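Local coordinates for heptaprenyl diphosphate synthase (HEPPP synthase) subunit 1 family protein (Staphylococcus aureus, PDB 5H9D) that is probably the small, regulatory component of a two-subunit heptaprenyl diphosphate synthase, which makes a long-chain isoprenoid diphosphate, at residues T3-S6 against K7-Q11; A44-A47 against C48-D52. All blocks are in the same frame, centred on the assembly; numbering follows the deposited sequence.

Overall arrangement
Both contacts are local, each along one helical run, so neither closes a long loop, and they follow one another in series without nesting or crossing. Contact 1 comes first, at the start of helix 4-15 near the N terminus. The chain then passes through loops and the short helix 29-32 before contact 2, near the start of helix 43-65. Their centres lie about 10 Å apart, and the two helices touch there: Thr4 packs on Lys45 and Leu49, and Leu8 on Val46 and Thr50. Contact 2 is the more deeply buried. It also meets helices 70-88 and 118-140, so helix 43-65 joins the N-terminal helix to the rest of this all-helical fold.

Contact 1 of 2, residues T3-S6 against K7-Q11; sequences TTVS and KLERQ
Lys7 N bonds to Thr3 O at 3.2 Å, in the first turn of helix 4-15. This is the opening of an alpha helix, and from Lys7 on each backbone N-H reaches the carbonyl four residues back. Leu8 N follows with a nearly straight bond of 2.9 Å to Thr4 O, its N-H...O angle 175°. Glu9 N bonds to Val5 O, and Arg10 N bonds to Ser6 O at 3.1 Å. These four bonds join 3-6 to 7-11.

The side chains add mostly contacts with the backbone. Lys7 passes Thr3 O with its aliphatic stem, and CG is 3.2 Å from that oxygen. CG is placed there because it stands beside its own backbone N and anti to the carbonyl carbon (chi1 -73°). Farther out the chain bends at chi4, and the ammonium group points off from 3-6. Leu8 has CB over the carbonyl ends of the previous turn, 3.5 Å from Thr4 O.

Glu9 runs alongside Val5, and the two side chains point the same way. The Glu9 chain bends at chi2, which carries its carboxylate back toward the start of the helix. There Glu9 OE1 also comes to 2.9 Å from Val5 O, but both are acceptors and no bond forms.

Around this turn, the buried residues Thr4 and Leu8 face helix 43-65. Leu8 and Glu9 also touch Ile27 of a loop. The exposed residues Ser6, Lys7 and Arg10 lie on the outer part of the turn. On Val5, the branch that meets the carboxylate is CG1, 3.8 Å from Glu9 OE1.

Contact 2 of 2, residues A44-A47 against C48-D52; sequences AKVA and CLTID
Val46 CG2 is turned anti to its own backbone N, and Thr50 OG1 stands beside its own N (chi1 -38°). As modelled, these two torsions bring the Val46 methyl and the Thr50 hydroxyl oxygen to 3.7 Å from each other, one turn apart along the helix. The closeness is doubtful, because the model sets Thr50 OG1 too near Val46 O, and neither oxygen can be placed with confidence. The two side chains lie at a slant to each other. Thr50 CB lies 3.4 Å from Ala47 O.

Cys48 touches the previous turn with its CB, 3.3 Å from Lys45 O. Ile51 comes up to Ala47 O with its CG2 methyl at 3.7 Å.

All this belongs to one continuous alpha helix, 43-65, in the all-helical fold of a family grouped with the terpenoid synthases. Leu49 N bonds to Lys45 O at 3.0 Å. Ile51 N bonds to Ala47 O at 3.0 Å, with an N-H...O angle of 167°. Ala47 O also takes a weak bond from Thr50 N, so two N-H groups share this carbonyl. Thr50 N bonds to Val46 O as well, but the length of that bond is unsure because the oxygen is.

The residues that touch here are all buried. Val46 and Thr50 pack on Leu84 of helix 70-88, while Cys48 and Ile51 pack on Phe132 of helix 118-140. Lys45 makes a cation-pi contact with Tyr38, and at the C-terminal end Asp52 OD1 forms a salt bridge with Arg56 NH1, one turn farther along the same helix.

Contact 1 of 2, residues T3-S6 against K7-Q11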
ATOM      1  N   THR C   3     -26.885   0.795 -13.053  1.00 88.43           N
ATOM      2  CA  THR C   3     -26.404   1.724 -11.974  1.00 88.43           C
ATOM      3  C   THR C   3     -24.976   1.412 -11.474  1.00 89.13           C
ATOM      4  O   THR C   3     -24.545   0.248 -11.448  1.00 89.34           O
ATOM      5  CB  THR C   3     -27.359   1.702 -10.753  1.00 87.51           C
ATOM      6  OG1 THR C   3     -27.305   0.422 -10.113  1.00 85.24           O
ATOM      7  CG2 THR C   3     -28.787   1.987 -11.191  1.00 86.09           C
ATOM      8  N   THR C   4     -24.241   2.451 -11.078  1.00 88.90           N
ATOM      9  CA  THR C   4     -22.887   2.238 -10.586  1.00 88.29           C
ATOM     10  C   THR C   4     -22.939   1.628  -9.194  1.00 87.57           C
ATOM     11  O   THR C   4     -22.076   0.827  -8.853  1.00 87.89           O
ATOM     12  CB  THR C   4     -22.042   3.547 -10.529  1.00 89.28           C
ATOM     13  OG1 THR C   4     -22.429   4.323  -9.389  1.00 90.29           O
ATOM     14  CG2 THR C   4     -22.224   4.370 -11.807  1.00 87.69           C
ATOM     15  N   VAL C   5     -23.944   1.985  -8.392  1.00 86.20           N
ATOM     16  CA  VAL C   5     -24.048   1.413  -7.048  1.00 86.58           C
ATOM     17  C   VAL C   5     -23.895  -0.109  -7.138  1.00 87.96           C
ATOM     18  O   VAL C   5     -22.975  -0.699  -6.568  1.00 87.99           O
ATOM     19  CB  VAL C   5     -25.418   1.684  -6.375  1.00 86.08           C
ATOM     20  CG1 VAL C   5     -25.369   1.243  -4.912  1.00 83.74           C
ATOM     21  CG2 VAL C   5     -25.794   3.157  -6.480  1.00 87.39           C
ATOM     22  N   SER C   6     -24.796  -0.732  -7.886  1.00 88.69           N
ATOM     23  CA  SER C   6     -24.797  -2.174  -8.049  1.00 88.56           C
ATOM     24  C   SER C   6     -23.549  -2.695  -8.731  1.00 88.18           C
ATOM     25  O   SER C   6     -23.008  -3.718  -8.326  1.00 88.41           O
ATOM     26  CB  SER C   6     -26.027  -2.614  -8.839  1.00 89.25           C
ATOM     27  OG  SER C   6     -26.308  -3.983  -8.608  1.00 90.12           O
ATOM     28  N   LYS C   7     -23.088  -2.018  -9.774  1.00 87.97           N
ATOM     29  CA  LYS C   7     -21.887  -2.494 -10.442  1.00 88.05           C
ATOM     30  C   LYS C   7     -20.736  -2.617  -9.440  1.00 87.68           C
ATOM     31  O   LYS C   7     -20.093  -3.671  -9.354  1.00 87.73           O
ATOM     32  CB  LYS C   7     -21.481  -1.561 -11.573  1.00 89.04           C
ATOM     33  CG  LYS C   7     -22.371  -1.647 -12.774  1.00 91.37           C
ATOM     34  CD  LYS C   7     -21.717  -0.964 -13.964  1.00 92.55           C
ATOM     35  CE  LYS C   7     -22.449  -1.329 -15.249  1.00 94.53           C
ATOM     36  NZ  LYS C   7     -22.561  -2.823 -15.438  1.00 94.19           N
ATOM     37  N   LEU C   8     -20.491  -1.544  -8.680  1.00 86.22           N
ATOM     38  CA  LEU C   8     -19.422  -1.525  -7.677  1.00 83.71           C
ATOM     39  C   LEU C   8     -19.550  -2.656  -6.663  1.00 83.54           C
ATOM     40  O   LEU C   8     -18.542  -3.214  -6.243  1.00 84.56           O
ATOM     41  CB  LEU C   8     -19.381  -0.183  -6.938  1.00 81.54           C
ATOM     42  CG  LEU C   8     -18.312  -0.026  -5.849  1.00 78.34           C
ATOM     43  CD1 LEU C   8     -16.942  -0.039  -6.488  1.00 76.02           C
ATOM     44  CD2 LEU C   8     -18.531   1.268  -5.079  1.00 75.73           C
ATOM     45  N   GLU C   9     -20.772  -3.006  -6.267  1.00 83.25           N
ATOM     46  CA  GLU C   9     -20.947  -4.101  -5.311  1.00 84.04           C
ATOM     47  C   GLU C   9     -20.464  -5.395  -5.946  1.00 83.34           C
ATOM     48  O   GLU C   9     -19.917  -6.272  -5.275  1.00 82.78           O
ATOM     49  CB  GLU C   9     -22.415  -4.231  -4.881  1.00 85.46           C
ATOM     50  CG  GLU C   9     -22.828  -3.210  -3.835  1.00 88.31           C
ATOM     51  CD  GLU C   9     -24.275  -2.778  -3.980  1.00 91.22           C
ATOM     52  OE1 GLU C   9     -24.690  -2.469  -5.130  1.00 91.72           O
ATOM     53  OE2 GLU C   9     -24.990  -2.732  -2.947  1.00 92.05           O
ATOM     54  N   ARG C  10     -20.662  -5.505  -7.250  1.00 82.92           N
ATOM     55  CA  ARG C  10     -20.217  -6.687  -7.962  1.00 82.92           C
ATOM     56  C   ARG C  10     -18.694  -6.672  -8.079  1.00 81.02           C
ATOM     57  O   ARG C  10     -18.057  -7.706  -7.900  1.00 81.48           O
ATOM     58  CB  ARG C  10     -20.860  -6.746  -9.347  1.00 84.80           C
ATOM     59  CG  ARG C  10     -20.253  -7.791 -10.258  1.00 87.25           C
ATOM     60  CD  ARG C  10     -21.061  -7.905 -11.523  1.00 89.84           C
ATOM     61  NE  ARG C  10     -21.800  -6.675 -11.796  1.00 91.72           N
ATOM     62  CZ  ARG C  10     -22.416  -6.424 -12.945  1.00 93.43           C
ATOM     63  NH1 ARG C  10     -22.369  -7.326 -13.924  1.00 93.69           N
ATOM     64  NH2 ARG C  10     -23.084  -5.280 -13.113  1.00 93.30           N
ATOM     65  N   GLN C  11     -18.110  -5.508  -8.370  1.00 78.36           N
ATOM     66  CA  GLN C  11     -16.652  -5.414  -8.480  1.00 76.65           C
ATOM     67  C   GLN C  11     -15.983  -5.707  -7.137  1.00 75.77           C
ATOM     68  O   GLN C  11     -15.019  -6.464  -7.092  1.00 73.32           O
ATOM     69  CB  GLN C  11     -16.211  -4.034  -9.006  1.00 75.15           C
ATOM     70  CG  GLN C  11     -16.374  -3.865 -10.502  1.00 75.21           C
ATOM     71  CD  GLN C  11     -15.985  -2.481 -11.012  1.00 77.12           C
ATOM     72  OE1 GLN C  11     -14.830  -2.078 -10.932  1.00 78.00           O
ATOM     73  NE2 GLN C  11     -16.952  -1.754 -11.551  1.00 76.68           N
TER

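Contact 2 of 2, residues A44-A47 against C48-D52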
ATOM      1  N   ALA C  44     -15.537   5.719 -15.269  1.00 89.72           N
ATOM      2  CA  ALA C  44     -15.373   7.031 -14.656  1.00 87.68           C
ATOM      3  C   ALA C  44     -16.425   7.280 -13.582  1.00 86.43           C
ATOM      4  O   ALA C  44     -16.203   8.050 -12.646  1.00 86.05           O
ATOM      5  CB  ALA C  44     -15.434   8.118 -15.719  1.00 86.84           C
ATOM      6  N   LYS C  45     -17.576   6.631 -13.711  1.00 85.54           N
ATOM      7  CA  LYS C  45     -18.616   6.796 -12.709  1.00 83.79           C
ATOM      8  C   LYS C  45     -18.185   6.037 -11.477  1.00 81.66           C
ATOM      9  O   LYS C  45     -17.911   6.629 -10.446  1.00 81.66           O
ATOM     10  CB  LYS C  45     -19.954   6.242 -13.190  1.00 85.47           C
ATOM     11  CG  LYS C  45     -20.956   7.286 -13.637  1.00 86.53           C
ATOM     12  CD  LYS C  45     -22.200   6.595 -14.172  1.00 89.09           C
ATOM     13  CE  LYS C  45     -23.206   7.575 -14.763  1.00 89.80           C
ATOM     14  NZ  LYS C  45     -24.327   6.819 -15.387  1.00 89.87           N
ATOM     15  N   VAL C  46     -18.090   4.720 -11.601  1.00 79.92           N
ATOM     16  CA  VAL C  46     -17.714   3.885 -10.466  1.00 77.24           C
ATOM     17  C   VAL C  46     -16.352   4.231  -9.856  1.00 75.21           C
ATOM     18  O   VAL C  46     -16.164   4.078  -8.645  1.00 74.47           O
ATOM     19  CB  VAL C  46     -17.779   2.369 -10.833  1.00 76.55           C
ATOM     20  CG1 VAL C  46     -16.614   1.993 -11.717  1.00 76.56           C
ATOM     21  CG2 VAL C  46     -17.843   1.525  -9.562  1.00 75.35           C
ATOM     22  N   ALA C  47     -15.406   4.705 -10.662  1.00 72.71           N
ATOM     23  CA  ALA C  47     -14.110   5.068 -10.087  1.00 71.07           C
ATOM     24  C   ALA C  47     -14.402   6.120  -9.027  1.00 70.00           C
ATOM     25  O   ALA C  47     -13.994   5.990  -7.873  1.00 71.67           O
ATOM     26  CB  ALA C  47     -13.162   5.625 -11.149  1.00 68.92           C
ATOM     27  N   CYS C  48     -15.141   7.149  -9.419  1.00 67.38           N
ATOM     28  CA  CYS C  48     -15.496   8.212  -8.504  1.00 65.80           C
ATOM     29  C   CYS C  48     -16.278   7.690  -7.282  1.00 64.58           C
ATOM     30  O   CYS C  48     -16.080   8.151  -6.157  1.00 65.20           O
ATOM     31  CB  CYS C  48     -16.304   9.271  -9.258  1.00 65.97           C
ATOM     32  SG  CYS C  48     -17.138  10.455  -8.197  1.00 69.98           S
ATOM     33  N   LEU C  49     -17.172   6.729  -7.491  1.00 63.52           N
ATOM     34  CA  LEU C  49     -17.944   6.177  -6.376  1.00 61.27           C
ATOM     35  C   LEU C  49     -17.056   5.243  -5.496  1.00 61.16           C
ATOM     36  O   LEU C  49     -17.283   5.112  -4.277  1.00 57.26           O
ATOM     37  CB  LEU C  49     -19.187   5.443  -6.913  1.00 59.16           C
ATOM     38  CG  LEU C  49     -20.142   4.788  -5.891  1.00 61.32           C
ATOM     39  CD1 LEU C  49     -20.828   5.823  -4.957  1.00 58.26           C
ATOM     40  CD2 LEU C  49     -21.166   4.000  -6.663  1.00 58.95           C
ATOM     41  N   THR C  50     -16.032   4.636  -6.107  1.00 60.40           N
ATOM     42  CA  THR C  50     -15.113   3.749  -5.378  1.00 62.33           C
ATOM     43  C   THR C  50     -14.168   4.501  -4.442  1.00 61.93           C
ATOM     44  O   THR C  50     -13.969   4.109  -3.293  1.00 60.85           O
ATOM     45  CB  THR C  50     -14.198   2.952  -6.310  1.00 63.81           C
ATOM     46  OG1 THR C  50     -14.920   2.554  -7.476  1.00 67.52           O
ATOM     47  CG2 THR C  50     -13.682   1.720  -5.597  1.00 62.10           C
ATOM     48  N   ILE C  51     -13.554   5.568  -4.937  1.00 61.78           N
ATOM     49  CA  ILE C  51     -12.649   6.296  -4.082  1.00 62.61           C
ATOM     50  C   ILE C  51     -13.425   6.958  -2.935  1.00 63.03           C
ATOM     51  O   ILE C  51     -12.905   7.107  -1.828  1.00 62.82           O
ATOM     52  CB  ILE C  51     -11.795   7.305  -4.885  1.00 61.68           C
ATOM     53  CG1 ILE C  51     -10.716   7.875  -3.973  1.00 64.37           C
ATOM     54  CG2 ILE C  51     -12.629   8.386  -5.471  1.00 61.38           C
ATOM     55  CD1 ILE C  51      -9.728   6.838  -3.501  1.00 61.02           C
ATOM     56  N   ASP C  52     -14.683   7.304  -3.194  1.00 63.11           N
ATOM     57  CA  ASP C  52     -15.543   7.900  -2.186  1.00 64.07           C
ATOM     58  C   ASP C  52     -15.851   6.826  -1.132  1.00 65.18           C
ATOM     59  O   ASP C  52     -15.992   7.118   0.072  1.00 64.47           O
ATOM     60  CB  ASP C  52     -16.846   8.393  -2.849  1.00 65.81           C
ATOM     61  CG  ASP C  52     -17.904   8.888  -1.827  1.00 67.57           C
ATOM     62  OD1 ASP C  52     -18.761   8.080  -1.408  1.00 66.00           O
ATOM     63  OD2 ASP C  52     -17.884  10.086  -1.440  1.00 68.76           O
TER